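Local coordinates for protein esterase (Rhizomucor miehei CAU432, PDB 4WY8) that hydrolyses carboxylic ester bonds, as a carboxylesterase of the alpha/beta hydrolase fold that probably uses a serine nucleophile, at residues A[47-59]-A[65-77]. Numbering follows the deposited sequence.
Sequences GLPDVYLEEKTIN and KIELTITRPLDTE
Lys65 begins the pairing by lying across Thr57, its CG 3.5 Å from Thr57 CG2, in the antiparallel hairpin of strands 51-59 and 65-73. Paired backbone hydrogen bonds join Ile66 to Ile58, Leu68 to Lys56, Ile70 to Glu54 and Arg72 to Tyr52. Ile66 CB packs against Ile58 CG1 at 3.6 Å; that branch sits between the backbone N and the carbonyl carbon (chi1 60°), which brings it across to the neighbouring strand. Glu67, bent at chi2, runs alongside Thr57 and accepts its hydroxyl on the syn side of OE1, with OG1 to OE1 2.6 Å. Leu68 CD1 reaches Ile58 CG2 at 3.7 Å, and helix 130-143 covers this apolar patch through Trp141 and Ala138. Thr69 OG1 donates to Glu55 OE1 over 3.0 Å, approaching on the syn side but 31° out of the carboxylate plane; OE2 of the same glutamate forms a salt bridge with Lys97. Ile70 CD1 rests on Lys56 CB. The methyls of Thr69 and Thr71 receive Leu53 CD1, 3.6 Å from Thr71 CG2. Arg72 runs beside Tyr52, its CG 4.1 Å from CD2 of the ring, while the guanidinium lies farther out. Beyond the paired residues, Leu74 CD1 meets Asp50 CB at 3.6 Å, and a water bridges Leu74 N to Asp50 O. Strand 65-73 also pairs with strand 114-118, leaving 51-59 outermost within the chain: the N-terminal antiparallel hairpin edge of the alpha/beta hydrolase sheet.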
# COMPACT_ATOMS: atom_id res chain seq x y z
N GLY A 47 14.63 -14.29 -14.50
CA GLY A 47 14.66 -13.02 -13.81
C GLY A 47 14.92 -13.14 -12.32
O GLY A 47 14.75 -12.18 -11.56
N LEU A 48 15.35 -14.32 -11.89
CA LEU A 48 15.68 -14.53 -10.50
C LEU A 48 16.96 -13.75 -10.14
O LEU A 48 18.00 -13.95 -10.75
CB LEU A 48 15.83 -16.03 -10.25
CG LEU A 48 15.65 -16.64 -8.86
CD1 LEU A 48 14.30 -16.32 -8.23
CD2 LEU A 48 15.85 -18.13 -8.99
N PRO A 49 16.88 -12.87 -9.13
CA PRO A 49 18.04 -12.07 -8.71
C PRO A 49 19.15 -12.95 -8.18
O PRO A 49 18.89 -14.04 -7.69
CB PRO A 49 17.49 -11.17 -7.59
CG PRO A 49 16.01 -11.24 -7.73
CD PRO A 49 15.71 -12.59 -8.30
N ASP A 50 20.38 -12.48 -8.31
CA ASP A 50 21.56 -13.13 -7.75
C ASP A 50 21.76 -12.76 -6.29
O ASP A 50 21.71 -11.57 -5.92
CB ASP A 50 22.79 -12.71 -8.54
CG ASP A 50 22.78 -13.22 -9.95
OD1 ASP A 50 22.45 -14.41 -10.15
OD2 ASP A 50 23.07 -12.41 -10.86
N VAL A 51 22.00 -13.76 -5.45
CA VAL A 51 22.21 -13.49 -4.04
C VAL A 51 23.38 -14.29 -3.53
O VAL A 51 23.71 -15.35 -4.07
CB VAL A 51 20.96 -13.82 -3.16
CG1 VAL A 51 19.71 -13.00 -3.60
CG2 VAL A 51 20.65 -15.31 -3.17
N TYR A 52 24.01 -13.78 -2.49
CA TYR A 52 24.96 -14.54 -1.71
C TYR A 52 24.17 -15.35 -0.69
O TYR A 52 23.50 -14.76 0.16
CB TYR A 52 25.97 -13.60 -1.03
CG TYR A 52 26.99 -14.33 -0.19
CD1 TYR A 52 28.25 -14.59 -0.68
CD2 TYR A 52 26.67 -14.79 1.08
CE1 TYR A 52 29.19 -15.29 0.08
CE2 TYR A 52 27.59 -15.49 1.85
CZ TYR A 52 28.84 -15.73 1.34
OH TYR A 52 29.75 -16.42 2.12
N LEU A 53 24.29 -16.68 -0.73
CA LEU A 53 23.51 -17.53 0.18
C LEU A 53 24.41 -18.33 1.12
O LEU A 53 25.44 -18.85 0.72
CB LEU A 53 22.59 -18.47 -0.61
CG LEU A 53 21.69 -19.38 0.24
CD1 LEU A 53 20.33 -19.58 -0.40
CD2 LEU A 53 22.35 -20.72 0.42
N GLU A 54 23.99 -18.40 2.38
CA GLU A 54 24.71 -19.12 3.42
C GLU A 54 23.77 -20.00 4.21
O GLU A 54 22.70 -19.54 4.63
CB GLU A 54 25.42 -18.14 4.37
CG GLU A 54 25.91 -18.78 5.69
CD GLU A 54 26.62 -17.81 6.64
OE1 GLU A 54 27.17 -18.27 7.68
OE2 GLU A 54 26.60 -16.58 6.38
N GLU A 55 24.15 -21.25 4.44
CA GLU A 55 23.33 -22.12 5.27
C GLU A 55 23.99 -22.15 6.64
O GLU A 55 25.19 -22.40 6.77
CB GLU A 55 23.18 -23.54 4.67
CG GLU A 55 22.46 -23.61 3.31
CD GLU A 55 20.93 -23.56 3.41
OE1 GLU A 55 20.41 -23.46 4.54
OE2 GLU A 55 20.24 -23.61 2.36
N LYS A 56 23.20 -21.85 7.67
CA LYS A 56 23.71 -21.67 9.02
C LYS A 56 22.93 -22.47 10.04
O LYS A 56 21.70 -22.43 10.06
CB LYS A 56 23.68 -20.18 9.41
CG LYS A 56 24.29 -19.90 10.77
CD LYS A 56 25.67 -19.29 10.70
CE LYS A 56 26.29 -19.27 12.10
NZ LYS A 56 27.68 -18.72 12.10
N THR A 57 23.62 -23.20 10.90
CA THR A 57 22.94 -23.98 11.92
C THR A 57 23.14 -23.35 13.27
O THR A 57 24.29 -23.10 13.67
CB THR A 57 23.44 -25.43 11.98
OG1 THR A 57 23.11 -26.11 10.75
CG2 THR A 57 22.80 -26.16 13.14
N ILE A 58 22.07 -23.07 14.00
CA ILE A 58 22.28 -22.63 15.36
C ILE A 58 21.91 -23.83 16.24
O ILE A 58 20.85 -24.44 16.09
CB ILE A 58 21.51 -21.32 15.69
CG1 ILE A 58 20.01 -21.44 15.53
CG2 ILE A 58 22.00 -20.20 14.77
CD1 ILE A 58 19.32 -20.07 15.68
N ASN A 59 22.83 -24.15 17.15
CA ASN A 59 22.74 -25.29 18.06
C ASN A 59 22.21 -24.93 19.44
O ASN A 59 22.86 -24.18 20.16
CB ASN A 59 24.11 -25.96 18.20
CG ASN A 59 24.61 -26.54 16.89
OD1 ASN A 59 24.08 -27.54 16.40
ND2 ASN A 59 25.62 -25.90 16.30
N LYS A 65 18.96 -28.58 16.70
CA LYS A 65 19.35 -27.58 15.72
C LYS A 65 18.19 -26.81 15.11
O LYS A 65 17.10 -27.34 14.91
CB LYS A 65 20.18 -28.22 14.60
CG LYS A 65 21.52 -28.80 15.05
CD LYS A 65 22.16 -29.64 13.93
CE LYS A 65 23.56 -30.15 14.28
NZ LYS A 65 24.54 -29.09 14.68
N ILE A 66 18.43 -25.52 14.89
CA ILE A 66 17.56 -24.71 14.04
C ILE A 66 18.35 -24.40 12.77
O ILE A 66 19.50 -23.94 12.83
CB ILE A 66 17.09 -23.44 14.75
CG1 ILE A 66 16.33 -23.82 16.02
CG2 ILE A 66 16.15 -22.65 13.87
CD1 ILE A 66 16.10 -22.68 16.94
N GLU A 67 17.76 -24.73 11.63
CA GLU A 67 18.38 -24.41 10.35
C GLU A 67 17.93 -23.06 9.80
O GLU A 67 16.74 -22.82 9.59
CB GLU A 67 18.10 -25.52 9.34
CG GLU A 67 18.47 -26.92 9.84
CD GLU A 67 19.94 -27.00 10.24
OE1 GLU A 67 20.79 -26.43 9.51
OE2 GLU A 67 20.25 -27.64 11.28
N LEU A 68 18.91 -22.20 9.57
CA LEU A 68 18.73 -20.88 8.98
C LEU A 68 19.29 -20.84 7.57
O LEU A 68 20.35 -21.40 7.30
CB LEU A 68 19.44 -19.82 9.82
CG LEU A 68 19.14 -19.84 11.32
CD1 LEU A 68 19.94 -18.74 12.01
CD2 LEU A 68 17.66 -19.69 11.62
N THR A 69 18.55 -20.21 6.65
CA THR A 69 19.06 -19.89 5.32
C THR A 69 19.18 -18.37 5.21
O THR A 69 18.19 -17.65 5.29
CB THR A 69 18.13 -20.45 4.21
OG1 THR A 69 17.92 -21.85 4.43
CG2 THR A 69 18.73 -20.29 2.85
N ILE A 70 20.40 -17.87 5.06
CA ILE A 70 20.63 -16.44 5.04
C ILE A 70 21.01 -15.95 3.66
O ILE A 70 22.04 -16.37 3.10
CB ILE A 70 21.74 -16.05 6.02
CG1 ILE A 70 21.46 -16.67 7.39
CG2 ILE A 70 21.87 -14.52 6.09
CD1 ILE A 70 22.59 -16.51 8.37
N THR A 71 20.22 -15.04 3.10
CA THR A 71 20.55 -14.51 1.78
C THR A 71 20.90 -13.02 1.87
O THR A 71 20.31 -12.30 2.67
CB THR A 71 19.37 -14.73 0.77
OG1 THR A 71 18.15 -14.29 1.37
CG2 THR A 71 19.21 -16.21 0.41
N ARG A 72 21.89 -12.57 1.11
CA ARG A 72 22.19 -11.13 1.05
C ARG A 72 22.57 -10.70 -0.36
O ARG A 72 22.93 -11.54 -1.17
CB ARG A 72 23.27 -10.75 2.08
CG ARG A 72 24.28 -11.79 2.41
CD ARG A 72 25.01 -11.52 3.74
NE ARG A 72 25.80 -10.29 3.72
CZ ARG A 72 25.94 -9.47 4.76
NH1 ARG A 72 26.69 -8.37 4.63
NH2 ARG A 72 25.34 -9.73 5.92
N PRO A 73 22.50 -9.38 -0.66
CA PRO A 73 22.90 -8.98 -2.01
C PRO A 73 24.38 -9.28 -2.22
O PRO A 73 25.12 -9.35 -1.24
CB PRO A 73 22.64 -7.46 -2.03
CG PRO A 73 21.77 -7.17 -0.83
CD PRO A 73 22.12 -8.23 0.18
N LEU A 74 24.78 -9.51 -3.47
CA LEU A 74 26.19 -9.65 -3.82
C LEU A 74 26.91 -8.34 -3.54
O LEU A 74 26.27 -7.28 -3.52
CB LEU A 74 26.35 -10.05 -5.29
CG LEU A 74 25.79 -11.41 -5.71
CD1 LEU A 74 25.97 -11.61 -7.19
CD2 LEU A 74 26.50 -12.50 -4.95
N ASP A 75 28.21 -8.41 -3.31
CA ASP A 75 28.99 -7.19 -3.05
C ASP A 75 28.54 -6.43 -1.79
O ASP A 75 28.42 -5.20 -1.78
CB ASP A 75 28.92 -6.27 -4.29
CG ASP A 75 29.49 -6.93 -5.55
OD1 ASP A 75 30.32 -7.86 -5.42
OD2 ASP A 75 29.10 -6.53 -6.67
N THR A 76 28.22 -7.19 -0.74
CA THR A 76 27.94 -6.63 0.59
C THR A 76 28.81 -7.33 1.64
O THR A 76 28.51 -7.29 2.84
CB THR A 76 26.43 -6.76 0.98
OG1 THR A 76 26.04 -8.14 0.98
CG2 THR A 76 25.57 -5.99 -0.00
N GLU A 77 29.91 -7.94 1.18
CA GLU A 77 30.76 -8.81 2.02
C GLU A 77 31.25 -8.17 3.32
O GLU A 77 31.27 -8.83 4.36
CB GLU A 77 31.97 -9.31 1.20
CG GLU A 77 31.60 -10.42 0.21
CD GLU A 77 31.43 -9.91 -1.22
OE1 GLU A 77 31.55 -10.73 -2.15
OE2 GLU A 77 31.14 -8.71 -1.40
O HOH W 1 22.66 -9.23 -5.40
O HOH W 2 19.87 -24.38 6.71